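PDB 3TL4: glutaminyl-tRNA synthetase from Saccharomyces cerevisiae, which ligates glutamine to tRNA(Gln) at the expense of ATP, this chain being its appended N-terminal tRNA-binding domain and not the catalytic core. Local coordinates for residues A[6-11]-A[19-24]; A[43-46]-A[50-53]; A[71-76]-A[89-94]; A[79-84]-A[111-116]; A[127-132]-A[149-154]. One frame throughout, in Å; residues are numbered along the deposited sequence.

Interaction 1. Residues A[6-11]-A[19-24]; sequences ELTQLF and KKVKEI
Phe11 and Val21 mark the closest backbone approach, with CA atoms 6.5 Å apart, where segments 6-11 and 19-24 pack at an axial distance of 10.0 Å and an angle of 142° between their directions. The pair is a helical hairpin (alpha-alpha hairpin): helix 4-13 runs out, a short loop turns, and helix 18-24 comes back roughly antiparallel. It forms the N-terminal end of the all-helical tRNA-binding domain. No hydrogen bond joins the two segments; the touching atoms are carbons. Val21 wedges between two residues of the first helix. Its CG2 branch lies beside the backbone N of its own residue and meets Phe11 CB at 3.8 Å. The CG1 branch, opposite that N (chi1 170°), goes the other way and lies 4.1 Å from Thr8 CA. The side chains of Thr8 and Val21 cross at about a right angle. The methyl of Thr8 faces this contact, while its OG1 bonds back to the carbonyl of Val4 in the preceding turn. Neighbours add to the buried side. Leu34 of helix 28-39 touches Phe11, Phe16 of the connecting loop packs on both Phe11 and Val21, and His56 of helix 49-62 touches Ile24. One turn on from Val21, the CG2 methyl of Ile24 reaches the far part of the Phe11 ring obliquely, 3.8 Å from CE2.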
# COMPACT_ATOMS: atom_id res chain seq x y z
N GLU A 6 23.64 16.69 -10.02
CA GLU A 6 22.35 17.39 -9.96
C GLU A 6 21.32 16.51 -9.28
O GLU A 6 20.60 16.95 -8.38
CB GLU A 6 21.86 17.79 -11.36
CG GLU A 6 22.84 18.62 -12.17
CD GLU A 6 22.23 19.17 -13.46
OE1 GLU A 6 21.45 18.45 -14.10
OE2 GLU A 6 22.52 20.33 -13.81
N LEU A 7 21.26 15.25 -9.72
CA LEU A 7 20.37 14.27 -9.11
C LEU A 7 20.60 14.19 -7.61
O LEU A 7 19.66 14.20 -6.82
CB LEU A 7 20.61 12.89 -9.73
CG LEU A 7 20.38 12.78 -11.24
CD1 LEU A 7 21.15 11.61 -11.81
CD2 LEU A 7 18.90 12.65 -11.54
N THR A 8 21.87 14.10 -7.21
CA THR A 8 22.24 14.03 -5.81
C THR A 8 21.72 15.24 -5.04
O THR A 8 21.17 15.11 -3.94
CB THR A 8 23.77 13.98 -5.62
OG1 THR A 8 24.26 12.72 -6.08
CG2 THR A 8 24.13 14.15 -4.16
N GLN A 9 21.91 16.42 -5.62
CA GLN A 9 21.53 17.67 -4.96
C GLN A 9 20.03 17.72 -4.66
O GLN A 9 19.62 18.00 -3.53
CB GLN A 9 21.96 18.86 -5.81
CG GLN A 9 22.50 20.04 -5.00
CD GLN A 9 23.14 21.11 -5.89
OE1 GLN A 9 22.50 22.10 -6.25
NE2 GLN A 9 24.41 20.91 -6.23
N LEU A 10 19.20 17.43 -5.66
CA LEU A 10 17.75 17.50 -5.50
C LEU A 10 17.23 16.53 -4.45
O LEU A 10 16.42 16.89 -3.61
CB LEU A 10 17.05 17.23 -6.84
CG LEU A 10 15.53 17.15 -6.80
CD1 LEU A 10 14.93 18.47 -6.33
CD2 LEU A 10 14.98 16.76 -8.17
N PHE A 11 17.71 15.29 -4.51
CA PHE A 11 17.23 14.21 -3.64
C PHE A 11 17.51 14.47 -2.18
O PHE A 11 16.67 14.20 -1.32
CB PHE A 11 17.86 12.88 -4.05
CG PHE A 11 17.46 12.42 -5.43
CD1 PHE A 11 16.42 13.03 -6.11
CD2 PHE A 11 18.14 11.38 -6.04
CE1 PHE A 11 16.05 12.60 -7.38
CE2 PHE A 11 17.77 10.95 -7.32
CZ PHE A 11 16.73 11.56 -7.98
N LYS A 19 22.83 7.98 2.64
CA LYS A 19 23.04 6.59 2.30
C LYS A 19 21.98 6.11 1.31
O LYS A 19 22.24 5.23 0.48
CB LYS A 19 23.02 5.74 3.57
CG LYS A 19 22.95 4.24 3.34
CD LYS A 19 22.65 3.55 4.66
CE LYS A 19 21.82 4.46 5.55
NZ LYS A 19 21.41 3.84 6.83
N LYS A 20 20.80 6.70 1.40
CA LYS A 20 19.67 6.36 0.54
C LYS A 20 19.89 6.93 -0.86
O LYS A 20 19.78 6.21 -1.85
CB LYS A 20 18.36 6.87 1.14
CG LYS A 20 17.10 6.41 0.44
CD LYS A 20 17.01 4.89 0.35
CE LYS A 20 15.69 4.47 -0.30
NZ LYS A 20 15.61 3.01 -0.60
N VAL A 21 20.22 8.21 -0.93
CA VAL A 21 20.57 8.87 -2.19
C VAL A 21 21.65 8.12 -2.97
O VAL A 21 21.59 8.00 -4.19
CB VAL A 21 21.11 10.29 -1.93
CG1 VAL A 21 21.70 10.87 -3.21
CG2 VAL A 21 20.01 11.18 -1.38
N LYS A 22 22.67 7.64 -2.26
CA LYS A 22 23.79 6.93 -2.88
C LYS A 22 23.31 5.64 -3.56
O LYS A 22 23.75 5.29 -4.66
CB LYS A 22 24.85 6.62 -1.82
CG LYS A 22 26.14 6.03 -2.36
CD LYS A 22 27.03 5.58 -1.22
CE LYS A 22 28.18 4.72 -1.74
NZ LYS A 22 29.00 5.45 -2.74
N GLU A 23 22.39 4.96 -2.90
CA GLU A 23 21.77 3.75 -3.43
C GLU A 23 20.87 4.06 -4.65
O GLU A 23 20.95 3.39 -5.69
CB GLU A 23 20.98 3.09 -2.31
CG GLU A 23 20.25 1.82 -2.67
CD GLU A 23 19.21 1.45 -1.63
OE1 GLU A 23 19.55 1.40 -0.43
OE2 GLU A 23 18.04 1.23 -2.02
N ILE A 24 20.02 5.09 -4.53
CA ILE A 24 19.14 5.49 -5.62
C ILE A 24 19.86 5.79 -6.95
O ILE A 24 19.42 5.34 -8.01
CB ILE A 24 18.28 6.71 -5.23
CG1 ILE A 24 17.24 6.32 -4.17
CG2 ILE A 24 17.58 7.29 -6.47
CD1 ILE A 24 16.51 7.51 -3.55

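Interaction 2. Residues A[43-46]-A[50-53]; sequences SDYQ and STRA
Tyr45 and Thr51 meet through one polar contact, a hydrogen bond between their hydroxyls. Tyr45 OH and Thr51 OG1 are 3.1 Å apart, and either could be the donor. The two side chains come from opposite directions, and OG1 lies at the edge of the tyrosine ring, near its plane. Tyr45 extends toward the helix because its ring carbon CG stands opposite the backbone N (chi1 173°). On Thr51, OG1 sits between the backbone N and the carbonyl carbon (chi1 55°). This turns both branches of the threonine to the phenol oxygen.

The arrangement links the loop after helix 28-39 to the first turns of helix 49-62, the next helix of this all-helical tRNA-binding domain. The start of that helix is also held by Asn48, whose OD1 accepts a hydrogen bond from the backbone N of Thr51.

Van der Waals contact adds to the bond. Thr51 CG2 lies 3.5 Å from Tyr45 OH, and Thr51 CB is 3.7 Å from the same oxygen. A phenylalanine in place of Tyr45 would probably leave Thr51 OG1 without this partner across the contact and weaken the tie between loop and helix.

Aromatic and apolar neighbours complete the surroundings. The Tyr45 ring makes an edge-to-face contact with Trp47. Helix 70-78 also touches the pair, Ile78 on Tyr45 and Ile77 on Thr51.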
# COMPACT_ATOMS: atom_id res chain seq x y z
N SER A 43 7.07 24.10 -5.87
CA SER A 43 8.40 24.48 -5.38
C SER A 43 8.48 24.55 -3.86
O SER A 43 9.53 24.27 -3.27
CB SER A 43 8.78 25.84 -5.96
OG SER A 43 8.66 25.83 -7.37
N ASP A 44 7.38 24.94 -3.22
CA ASP A 44 7.38 25.12 -1.78
C ASP A 44 6.79 23.92 -1.03
O ASP A 44 6.57 23.99 0.18
CB ASP A 44 6.64 26.41 -1.39
CG ASP A 44 5.15 26.36 -1.70
OD1 ASP A 44 4.74 25.52 -2.54
OD2 ASP A 44 4.39 27.16 -1.11
N TYR A 45 6.54 22.82 -1.74
CA TYR A 45 6.04 21.63 -1.07
C TYR A 45 7.12 21.04 -0.17
O TYR A 45 8.31 21.05 -0.52
CB TYR A 45 5.51 20.58 -2.05
CG TYR A 45 5.15 19.30 -1.35
CD1 TYR A 45 3.97 19.19 -0.63
CD2 TYR A 45 6.00 18.21 -1.37
CE1 TYR A 45 3.64 18.03 0.04
CE2 TYR A 45 5.69 17.05 -0.71
CZ TYR A 45 4.51 16.97 0.01
OH TYR A 45 4.19 15.80 0.68
N GLN A 46 6.71 20.53 0.99
CA GLN A 46 7.64 20.00 1.99
C GLN A 46 7.51 18.49 2.09
O GLN A 46 6.52 17.97 2.62
CB GLN A 46 7.38 20.62 3.36
CG GLN A 46 7.78 22.09 3.47
CD GLN A 46 7.48 22.69 4.84
OE1 GLN A 46 6.69 22.15 5.61
NE2 GLN A 46 8.14 23.80 5.15
N SER A 50 7.17 9.66 4.52
CA SER A 50 6.09 8.96 3.85
C SER A 50 6.01 9.27 2.34
O SER A 50 6.01 8.36 1.52
CB SER A 50 4.76 9.28 4.54
OG SER A 50 3.65 8.77 3.82
N THR A 51 5.94 10.55 1.97
CA THR A 51 5.77 10.88 0.56
C THR A 51 7.06 10.66 -0.26
O THR A 51 6.99 10.21 -1.40
CB THR A 51 5.16 12.29 0.33
OG1 THR A 51 5.93 13.28 1.01
CG2 THR A 51 3.73 12.35 0.86
N ARG A 52 8.22 10.94 0.34
CA ARG A 52 9.49 10.57 -0.29
C ARG A 52 9.49 9.08 -0.67
O ARG A 52 9.87 8.70 -1.78
CB ARG A 52 10.68 10.85 0.65
CG ARG A 52 11.03 12.32 0.84
CD ARG A 52 12.38 12.46 1.53
NE ARG A 52 12.31 12.13 2.95
CZ ARG A 52 12.04 13.02 3.89
NH1 ARG A 52 11.81 14.28 3.53
NH2 ARG A 52 11.98 12.67 5.16
N ALA A 53 9.05 8.23 0.26
CA ALA A 53 9.04 6.79 0.02
C ALA A 53 8.03 6.43 -1.07
O ALA A 53 8.30 5.60 -1.92
CB ALA A 53 8.71 6.04 1.31

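Interaction 3. Residues A[71-76]-A[89-94]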
# COMPACT_ATOMS: atom_id res chain seq x y z
N GLU A 71 1.59 12.96 -13.38
CA GLU A 71 1.40 13.98 -12.35
C GLU A 71 0.13 13.76 -11.53
O GLU A 71 -0.01 14.31 -10.44
CB GLU A 71 1.38 15.39 -12.97
CG GLU A 71 0.14 15.71 -13.81
CD GLU A 71 0.23 15.24 -15.26
OE1 GLU A 71 1.26 14.64 -15.67
OE2 GLU A 71 -0.75 15.47 -16.01
N LEU A 72 -0.81 12.98 -12.04
CA LEU A 72 -2.01 12.68 -11.29
C LEU A 72 -1.62 11.86 -10.08
O LEU A 72 -2.08 12.11 -8.97
CB LEU A 72 -3.01 11.90 -12.13
CG LEU A 72 -3.71 12.62 -13.27
CD1 LEU A 72 -4.53 11.60 -14.05
CD2 LEU A 72 -4.58 13.75 -12.73
N ILE A 73 -0.78 10.86 -10.30
CA ILE A 73 -0.27 10.03 -9.20
C ILE A 73 0.55 10.86 -8.21
O ILE A 73 0.36 10.76 -7.00
CB ILE A 73 0.59 8.87 -9.72
CG1 ILE A 73 -0.03 8.28 -11.00
CG2 ILE A 73 0.77 7.80 -8.64
CD1 ILE A 73 0.74 7.08 -11.56
N VAL A 74 1.48 11.66 -8.71
CA VAL A 74 2.26 12.53 -7.84
C VAL A 74 1.39 13.46 -6.97
O VAL A 74 1.59 13.57 -5.76
CB VAL A 74 3.29 13.35 -8.62
CG1 VAL A 74 3.95 14.35 -7.70
CG2 VAL A 74 4.32 12.41 -9.27
N ASN A 75 0.42 14.13 -7.59
CA ASN A 75 -0.48 15.00 -6.84
C ASN A 75 -1.25 14.23 -5.77
O ASN A 75 -1.49 14.73 -4.67
CB ASN A 75 -1.46 15.71 -7.77
CG ASN A 75 -0.77 16.67 -8.74
OD1 ASN A 75 0.28 17.25 -8.43
ND2 ASN A 75 -1.36 16.84 -9.92
N GLY A 76 -1.64 13.00 -6.09
CA GLY A 76 -2.32 12.14 -5.15
C GLY A 76 -1.44 11.80 -3.97
O GLY A 76 -1.89 11.80 -2.82
N ASP A 89 0.66 1.64 -6.37
CA ASP A 89 0.74 0.61 -7.41
C ASP A 89 -0.56 0.57 -8.22
O ASP A 89 -0.54 0.52 -9.45
CB ASP A 89 1.07 -0.76 -6.80
CG ASP A 89 1.17 -1.86 -7.85
OD1 ASP A 89 2.20 -1.95 -8.55
OD2 ASP A 89 0.20 -2.64 -7.99
N ALA A 90 -1.70 0.60 -7.54
CA ALA A 90 -3.00 0.68 -8.21
C ALA A 90 -3.15 1.94 -9.09
O ALA A 90 -3.60 1.86 -10.22
CB ALA A 90 -4.14 0.62 -7.19
N ALA A 91 -2.80 3.10 -8.55
CA ALA A 91 -2.91 4.34 -9.30
C ALA A 91 -2.01 4.28 -10.54
O ALA A 91 -2.39 4.71 -11.62
CB ALA A 91 -2.56 5.52 -8.42
N PHE A 92 -0.81 3.74 -10.37
CA PHE A 92 0.10 3.53 -11.49
C PHE A 92 -0.50 2.60 -12.55
O PHE A 92 -0.48 2.90 -13.73
CB PHE A 92 1.45 2.98 -11.01
CG PHE A 92 2.34 2.54 -12.13
CD1 PHE A 92 3.03 3.47 -12.89
CD2 PHE A 92 2.48 1.20 -12.44
CE1 PHE A 92 3.83 3.08 -13.94
CE2 PHE A 92 3.29 0.80 -13.48
CZ PHE A 92 3.97 1.74 -14.23
N LYS A 93 -1.03 1.47 -12.12
CA LYS A 93 -1.63 0.56 -13.08
C LYS A 93 -2.79 1.20 -13.82
O LYS A 93 -2.98 0.94 -15.00
CB LYS A 93 -2.03 -0.75 -12.41
CG LYS A 93 -0.83 -1.63 -12.12
CD LYS A 93 -1.11 -2.70 -11.09
CE LYS A 93 0.17 -3.49 -10.80
NZ LYS A 93 -0.01 -4.52 -9.73
N TYR A 94 -3.55 2.05 -13.13
CA TYR A 94 -4.73 2.68 -13.74
C TYR A 94 -4.32 3.70 -14.77
O TYR A 94 -4.87 3.75 -15.86
CB TYR A 94 -5.61 3.37 -12.69
CG TYR A 94 -6.86 3.97 -13.31
CD1 TYR A 94 -7.98 3.20 -13.52
CD2 TYR A 94 -6.90 5.31 -13.71
CE1 TYR A 94 -9.13 3.72 -14.10
CE2 TYR A 94 -8.06 5.85 -14.30
CZ TYR A 94 -9.17 5.03 -14.49
OH TYR A 94 -10.33 5.50 -15.06
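Ile73 carries this contact alone from its side, against Ala91 and Phe92 of the facing helix. The tight part is at its CD1 methyl, which lies 3.6 Å from Phe92 CA and 3.9 Å from Ala91 O, so the tip rests on backbone more than on side chain. CD1 comes to the Phe92 ring at the edge, near the ring plane, and 4.2 Å from CB. The other branch, CG2, stands opposite the backbone N of Ile73 and faces the Ala91 methyl at 4.0 Å. The two branches thus straddle the helix surface between residues 91 and 92. The small alanine is consistent with the near approach of the backbones, Ile73 CA to Ala91 CA 6.3 Å. No hydrogen bond crosses here.

Further out the packing is shared with other helices. Met107 of helix 104-109 touches both Ile73 and Ala91. On another flank Leu58 of helix 49-62 touches Ile73 and Phe92, and the Phe92 ring also meets that of Phe61, with planes at about 30°.

The more exposed side is polar and does not touch segment 71-76. There Lys93, an exposed residue, reaches back one turn, and its NZ makes a salt bridge of 2.6 Å with Asp89 OD2. The oxygen uses its syn lone pair, on the side of the other carboxylate oxygen. The pair links two residues one turn apart on the same helix. Asp89 also touches Phe61.

Together, the buried apolar face and the charged outer face are those of an amphipathic helix packed into a small helical bundle, here within the tRNA-binding domain.

Interaction 4. Residues A[79-84]-A[111-116]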
# COMPACT_ATOMS: atom_id res chain seq x y z
N ASN A 79 -0.76 15.19 -1.96
CA ASN A 79 -1.97 15.68 -1.27
C ASN A 79 -2.61 14.69 -0.29
O ASN A 79 -3.63 14.99 0.30
CB ASN A 79 -2.99 16.26 -2.26
CG ASN A 79 -3.95 15.22 -2.78
OD1 ASN A 79 -3.71 14.03 -2.64
ND2 ASN A 79 -5.04 15.67 -3.39
N GLY A 80 -2.02 13.51 -0.11
CA GLY A 80 -2.48 12.59 0.93
C GLY A 80 -3.61 11.65 0.51
O GLY A 80 -4.14 10.90 1.32
N ASP A 81 -3.99 11.70 -0.77
CA ASP A 81 -4.99 10.79 -1.31
C ASP A 81 -4.44 9.35 -1.37
O ASP A 81 -5.10 8.40 -0.96
CB ASP A 81 -5.46 11.25 -2.69
CG ASP A 81 -6.36 12.50 -2.62
OD1 ASP A 81 -6.91 12.81 -1.53
OD2 ASP A 81 -6.53 13.16 -3.67
N LEU A 82 -3.22 9.22 -1.88
CA LEU A 82 -2.58 7.92 -2.01
C LEU A 82 -1.58 7.74 -0.88
O LEU A 82 -0.48 8.30 -0.92
CB LEU A 82 -1.85 7.83 -3.35
CG LEU A 82 -2.71 8.11 -4.59
CD1 LEU A 82 -1.85 8.09 -5.84
CD2 LEU A 82 -3.84 7.10 -4.72
N LYS A 83 -1.97 6.96 0.13
CA LYS A 83 -1.19 6.82 1.37
C LYS A 83 -0.29 5.58 1.42
O LYS A 83 0.64 5.54 2.21
CB LYS A 83 -2.12 6.79 2.60
CG LYS A 83 -3.01 8.00 2.77
CD LYS A 83 -2.21 9.28 2.95
CE LYS A 83 -1.57 9.37 4.33
NZ LYS A 83 -0.90 10.68 4.58
N THR A 84 -0.57 4.57 0.60
CA THR A 84 0.20 3.32 0.70
C THR A 84 0.86 2.93 -0.63
O THR A 84 0.48 3.43 -1.69
CB THR A 84 -0.66 2.14 1.21
OG1 THR A 84 -1.71 1.87 0.28
CG2 THR A 84 -1.28 2.47 2.56
N SER A 111 -8.07 3.42 -6.91
CA SER A 111 -6.90 3.31 -6.05
C SER A 111 -7.28 3.41 -4.59
O SER A 111 -6.50 3.88 -3.78
CB SER A 111 -5.88 4.40 -6.38
OG SER A 111 -5.61 4.38 -7.76
N GLY A 112 -8.49 2.98 -4.26
CA GLY A 112 -8.94 2.93 -2.88
C GLY A 112 -9.00 4.28 -2.18
O GLY A 112 -9.09 4.33 -0.95
N VAL A 113 -8.96 5.37 -2.95
CA VAL A 113 -8.97 6.70 -2.35
C VAL A 113 -10.29 6.95 -1.61
O VAL A 113 -11.36 6.67 -2.13
CB VAL A 113 -8.69 7.82 -3.39
CG1 VAL A 113 -8.97 9.20 -2.80
CG2 VAL A 113 -7.23 7.74 -3.90
N GLY A 114 -10.20 7.43 -0.37
CA GLY A 114 -11.39 7.73 0.40
C GLY A 114 -12.00 6.52 1.09
O GLY A 114 -12.91 6.65 1.90
N ILE A 115 -11.49 5.33 0.76
CA ILE A 115 -11.92 4.11 1.41
C ILE A 115 -11.24 3.97 2.76
O ILE A 115 -10.01 3.85 2.83
CB ILE A 115 -11.56 2.87 0.57
CG1 ILE A 115 -12.12 2.99 -0.84
CG2 ILE A 115 -12.04 1.59 1.26
CD1 ILE A 115 -13.63 2.95 -0.89
N GLU A 116 -12.04 4.00 3.83
CA GLU A 116 -11.53 3.64 5.15
C GLU A 116 -12.34 2.53 5.81
O GLU A 116 -13.47 2.74 6.25
CB GLU A 116 -11.43 4.84 6.09
CG GLU A 116 -10.82 4.45 7.43
CD GLU A 116 -10.77 5.58 8.44
OE1 GLU A 116 -10.25 6.67 8.09
OE2 GLU A 116 -11.25 5.39 9.59
O HOH W 1 -7.29 8.09 0.66
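Leu82 and Val113 join two loops of the helical domain. One, 79-84, leaves helix 70-78 through a Schellman motif with Gly80 at positive phi. The other, 111-116, makes a type II beta turn from Gly112 to Ile115. Val113 can be followed outward. Its CB points toward the first loop and divides into two methyls. CG1, opposite the backbone N (chi1 169°), lies 4.1 Å from Asp81 CB. CG2 has two nearer partners: Leu82 CD2 at 3.5 Å and the carbonyl oxygen of Asp81 at 3.7 Å. The same Leu82 methyl also touches Ser111 CB at 3.8 Å, so it sits against both ends of the short run 111-113. Ser111 OG turns to the carbonyl of Met107.

Asp81 is held within its own loop. Its N donates to Asn79 OD1, an Asx turn, and Asn79 ND2 donates to its OD2, meeting that oxygen from above the carboxylate plane. Gln87 of helix 85-98 touches Leu82 and Val113. A water bridges the loops: it donates to Asp81 O at 2.7 Å and accepts from Gly114 N at 3.2 Å.

Interaction 5. Residues A[127-132]-A[149-154]; sequences MQYIQE and FADVKN
Tyr129 and Asp151 join helix 119-132 to helix 145-153 in a helix-to-helix contact of the domain's C-terminal helical part. At its heart is one hydrogen bond. Tyr129 OH donates to Asp151 OD2 at 2.5 Å; the modelled length is unusually short and should not be read as extra strength. The two side chains come together at a slant, with ring and carboxylate planes 62° apart. The aspartate lies along the phenol end of the ring as well as at its oxygen. Asp151 CB is 3.5 Å from Tyr129 CE1 and the same distance from OH. It approaches the ring obliquely.

The torsions bring the groups together. Tyr129 has CG opposite its backbone N (chi1 175°), which sends the ring out toward the other helix. Asp151 has CG beside its own backbone N (chi1 -69°), and this brings OD2 to the phenol. The backbones stay apart, with Tyr129 CA and Val152 CA the closest such pair at 7.6 Å. The tyrosine covers most of the distance between the two backbones.

Further out, Arg136 NH2 also bonds to Tyr129 OH. The phenol oxygen thus has both a carboxylate and a guanidinium as partners, and the arginine probably makes the phenol a better donor. A phenylalanine at Tyr129 would probably leave both Asp151 OD2 and Arg136 NH2 without this shared partner and loosen the link between the helices. Helix 166-178 touches both helices, Leu177 on Ile130 and Phe166 on Phe149. On helix 145-153, Lys153 folds back so that its CE lies 3.8 Å above the centre of the Phe149 ring.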
# COMPACT_ATOMS: atom_id res chain seq x y z
N MSE A 127 -16.02 -12.26 10.91
CA MSE A 127 -17.14 -13.04 11.45
C MSE A 127 -17.83 -13.86 10.38
O MSE A 127 -18.14 -15.03 10.59
CB MSE A 127 -18.18 -12.12 12.10
CG MSE A 127 -17.69 -11.44 13.35
SE MSE A 127 -19.12 -10.44 14.23
CE MSE A 127 -20.27 -11.94 14.73
N GLN A 128 -18.07 -13.23 9.25
CA GLN A 128 -18.69 -13.85 8.09
C GLN A 128 -17.87 -15.03 7.59
O GLN A 128 -18.41 -16.10 7.31
CB GLN A 128 -18.79 -12.80 6.98
CG GLN A 128 -20.00 -12.89 6.07
CD GLN A 128 -20.12 -11.68 5.15
OE1 GLN A 128 -20.58 -10.61 5.57
NE2 GLN A 128 -19.69 -11.83 3.90
N TYR A 129 -16.56 -14.82 7.47
CA TYR A 129 -15.66 -15.89 7.07
C TYR A 129 -15.74 -17.08 8.04
O TYR A 129 -15.85 -18.23 7.61
CB TYR A 129 -14.21 -15.39 6.98
CG TYR A 129 -13.23 -16.51 6.68
CD1 TYR A 129 -12.85 -16.79 5.37
CD2 TYR A 129 -12.73 -17.30 7.69
CE1 TYR A 129 -11.97 -17.82 5.09
CE2 TYR A 129 -11.85 -18.34 7.42
CZ TYR A 129 -11.47 -18.58 6.11
OH TYR A 129 -10.59 -19.60 5.83
N ILE A 130 -15.68 -16.78 9.33
CA ILE A 130 -15.77 -17.81 10.36
C ILE A 130 -17.09 -18.59 10.29
O ILE A 130 -17.10 -19.82 10.40
CB ILE A 130 -15.59 -17.20 11.77
CG1 ILE A 130 -14.16 -16.67 11.91
CG2 ILE A 130 -15.89 -18.24 12.86
CD1 ILE A 130 -13.89 -16.06 13.24
N GLN A 131 -18.20 -17.87 10.09
CA GLN A 131 -19.52 -18.51 9.90
C GLN A 131 -19.51 -19.49 8.71
O GLN A 131 -20.05 -20.60 8.78
CB GLN A 131 -20.60 -17.44 9.70
CG GLN A 131 -22.01 -17.98 9.44
CD GLN A 131 -22.62 -18.68 10.66
OE1 GLN A 131 -22.26 -18.39 11.80
NE2 GLN A 131 -23.55 -19.61 10.41
N GLU A 132 -18.89 -19.05 7.63
CA GLU A 132 -18.85 -19.77 6.37
C GLU A 132 -17.97 -21.02 6.45
O GLU A 132 -18.17 -22.00 5.74
CB GLU A 132 -18.32 -18.83 5.25
CG GLU A 132 -19.33 -17.74 4.84
CD GLU A 132 -18.72 -16.62 3.98
OE1 GLU A 132 -17.53 -16.71 3.62
OE2 GLU A 132 -19.45 -15.65 3.68
N PHE A 149 -5.99 -16.35 8.80
CA PHE A 149 -5.32 -15.09 8.58
C PHE A 149 -4.98 -14.90 7.10
O PHE A 149 -5.27 -13.86 6.50
CB PHE A 149 -4.05 -15.03 9.43
CG PHE A 149 -3.30 -13.74 9.31
CD1 PHE A 149 -3.98 -12.54 9.24
CD2 PHE A 149 -1.92 -13.72 9.28
CE1 PHE A 149 -3.29 -11.34 9.14
CE2 PHE A 149 -1.22 -12.53 9.18
CZ PHE A 149 -1.92 -11.33 9.11
N ALA A 150 -4.38 -15.93 6.51
CA ALA A 150 -4.07 -15.89 5.08
C ALA A 150 -5.31 -15.63 4.23
O ALA A 150 -5.25 -14.88 3.25
CB ALA A 150 -3.38 -17.19 4.63
N ASP A 151 -6.43 -16.25 4.60
CA ASP A 151 -7.67 -16.14 3.82
C ASP A 151 -8.34 -14.78 4.00
O ASP A 151 -8.92 -14.23 3.07
CB ASP A 151 -8.65 -17.26 4.19
CG ASP A 151 -8.18 -18.62 3.72
OD1 ASP A 151 -7.16 -18.67 3.01
OD2 ASP A 151 -8.83 -19.64 4.06
N VAL A 152 -8.27 -14.26 5.22
CA VAL A 152 -8.80 -12.94 5.54
C VAL A 152 -8.05 -11.82 4.79
O VAL A 152 -8.67 -10.92 4.23
CB VAL A 152 -8.77 -12.72 7.08
CG1 VAL A 152 -8.96 -11.25 7.42
CG2 VAL A 152 -9.86 -13.57 7.74
N LYS A 153 -6.72 -11.89 4.77
CA LYS A 153 -5.94 -10.93 3.99
C LYS A 153 -6.37 -10.91 2.53
O LYS A 153 -6.46 -9.85 1.91
CB LYS A 153 -4.44 -11.24 4.07
CG LYS A 153 -3.81 -10.91 5.41
CD LYS A 153 -2.29 -11.03 5.36
CE LYS A 153 -1.86 -12.48 5.34
NZ LYS A 153 -0.39 -12.63 5.49
N ASN A 154 -6.66 -12.09 1.99
CA ASN A 154 -7.03 -12.22 0.58
C ASN A 154 -8.49 -11.81 0.25
O ASN A 154 -8.87 -11.80 -0.90
CB ASN A 154 -6.73 -13.66 0.13
CG ASN A 154 -7.07 -13.92 -1.33
OD1 ASN A 154 -7.91 -14.77 -1.64
ND2 ASN A 154 -6.40 -13.20 -2.23

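From the N terminus, interaction 1 closes the first hairpin, between helices 4-13 and 18-24. Interaction 2 follows and closes the short loop leading into helix 49-62. Interactions 3 and 4 then cross, because their segments alternate along the chain. The first ties helix 70-78 to helix 85-98, and the second ties the loop between those helices to the loop before helix 119-132. They are the pair that touch directly, with a probable hydrogen bond from Leu82 N to Gly76 O. Interaction 5 comes last and joins helices 119-132 and 145-153. Its centre is about 43 Å from that of interaction 1, on the opposite side of the chain's centre.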